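Local coordinates for protein putative NADPH-dependent oxidoreductase (Desulfitobacterium hafniense DCB-2, PDB 3DB2) that probably works as an NADPH-dependent oxidoreductase of the GFO/IDH/MocA family, pairing a Rossmann-fold nucleotide-binding domain with a C-terminal domain built on a mixed sheet, at residues Q111-E115 / T116-F120. Sequence-based numbering, arbitrary orientation.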
# COMPACT_ATOMS: atom_id res chain seq x y z
N GLN C 111 -20.90 -25.63 11.49
CA GLN C 111 -21.89 -26.71 11.54
C GLN C 111 -22.50 -26.91 12.91
O GLN C 111 -23.71 -27.04 13.10
CB GLN C 111 -21.17 -27.97 11.07
CG GLN C 111 -21.97 -29.22 11.40
CD GLN C 111 -23.03 -29.53 10.36
OE1 GLN C 111 -23.32 -28.71 9.48
NE2 GLN C 111 -23.58 -30.74 10.48
N VAL C 112 -21.62 -26.92 13.93
CA VAL C 112 -22.16 -27.13 15.30
C VAL C 112 -22.98 -25.95 15.78
O VAL C 112 -23.90 -26.13 16.57
CB VAL C 112 -21.00 -27.48 16.25
CG1 VAL C 112 -20.21 -26.25 16.68
CG2 VAL C 112 -21.51 -28.23 17.49
N ILE C 113 -22.69 -24.73 15.33
CA ILE C 113 -23.53 -23.58 15.65
C ILE C 113 -24.87 -23.70 14.90
O ILE C 113 -25.93 -23.46 15.48
CB ILE C 113 -22.86 -22.25 15.30
CG1 ILE C 113 -21.54 -22.01 16.05
CG2 ILE C 113 -23.77 -21.03 15.50
CD1 ILE C 113 -21.54 -22.14 17.55
N LYS C 114 -24.82 -24.10 13.63
CA LYS C 114 -26.08 -24.36 12.92
C LYS C 114 -26.90 -25.39 13.68
O LYS C 114 -28.04 -25.11 14.07
CB LYS C 114 -25.75 -24.80 11.49
CG LYS C 114 -25.31 -23.67 10.57
CD LYS C 114 -24.87 -24.06 9.18
CE LYS C 114 -23.82 -25.16 9.14
NZ LYS C 114 -23.37 -25.55 7.77
N GLU C 115 -26.31 -26.56 13.91
CA GLU C 115 -26.91 -27.66 14.64
C GLU C 115 -27.57 -27.20 15.95
O GLU C 115 -28.77 -27.36 16.18
CB GLU C 115 -25.91 -28.74 15.03
CG GLU C 115 -25.73 -29.86 14.05
CD GLU C 115 -24.32 -30.42 14.00
OE1 GLU C 115 -23.59 -30.32 15.00
OE2 GLU C 115 -23.94 -30.99 12.94
N THR C 116 -26.75 -26.63 16.83
CA THR C 116 -27.22 -26.32 18.18
C THR C 116 -28.04 -25.05 18.26
O THR C 116 -28.89 -24.90 19.16
CB THR C 116 -26.00 -26.26 19.11
OG1 THR C 116 -25.11 -25.25 18.65
CG2 THR C 116 -25.18 -27.56 18.98
N GLY C 117 -27.87 -24.10 17.36
CA GLY C 117 -28.62 -22.86 17.40
C GLY C 117 -28.24 -21.87 18.47
O GLY C 117 -28.96 -20.91 18.74
N VAL C 118 -27.10 -22.05 19.14
CA VAL C 118 -26.59 -21.04 20.07
C VAL C 118 -26.08 -19.81 19.32
O VAL C 118 -25.72 -19.88 18.15
CB VAL C 118 -25.50 -21.67 20.96
CG1 VAL C 118 -26.09 -22.85 21.71
CG2 VAL C 118 -24.31 -22.13 20.17
N LYS C 119 -26.08 -18.65 19.92
CA LYS C 119 -25.46 -17.42 19.57
C LYS C 119 -23.94 -17.64 19.50
O LYS C 119 -23.33 -18.36 20.29
CB LYS C 119 -25.74 -16.29 20.55
CG LYS C 119 -27.23 -16.03 20.76
CD LYS C 119 -28.04 -16.25 19.49
CE LYS C 119 -29.41 -15.61 19.68
NZ LYS C 119 -30.08 -15.39 18.36
N PHE C 120 -23.35 -17.00 18.52
CA PHE C 120 -21.92 -17.11 18.25
C PHE C 120 -21.37 -15.75 17.82
O PHE C 120 -21.99 -15.19 16.91
CB PHE C 120 -21.71 -18.15 17.17
CG PHE C 120 -20.27 -18.25 16.68
CD1 PHE C 120 -19.39 -19.09 17.36
CD2 PHE C 120 -19.80 -17.54 15.59
CE1 PHE C 120 -18.08 -19.16 16.96
CE2 PHE C 120 -18.48 -17.61 15.19
CZ PHE C 120 -17.63 -18.44 15.88
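Thr116 N and Gly117 N close the last turn of helix 103-116 on the carbonyls of Val112 and Ile113, at 2.9 Å to Val112 O and 2.8 Å to Ile113 O, before Gly117 takes positive phi (74°) and turns the chain toward strand 120-123. This is a helix-to-strand connection of the Rossmann fold, leading into a strand at one edge of the parallel sheet within this chain. The Thr116 hydroxyl folds back along its own helix: chi1 of 61° sets OG1 between the backbone N and carbonyl carbon, from where it donates to Val112 O at 2.6 Å. That oxygen therefore accepts twice from one residue, the hydroxyl lying 21° from the carbonyl plane. A valine here has no hydroxyl to give, and Val112 O would probably be left with the backbone N-H as its one donor from this turn. Ile113, on the last turn of the helix, packs against Val118 in the loop and Phe120 at the strand's start. Its CD1 reaches Val118 CG2 at 3.8 Å, and the side chains of Val118 and Phe120 each cross that of Ile113 at about a right angle. Ile93 of the neighbouring strand 92-96 touches both Ile113 and Phe120, while Ala87 of helix 79-88 meets Thr116 and Val118. Ile113 CD1 meets the Phe120 ring obliquely, 3.7 Å from Phe120 CD1.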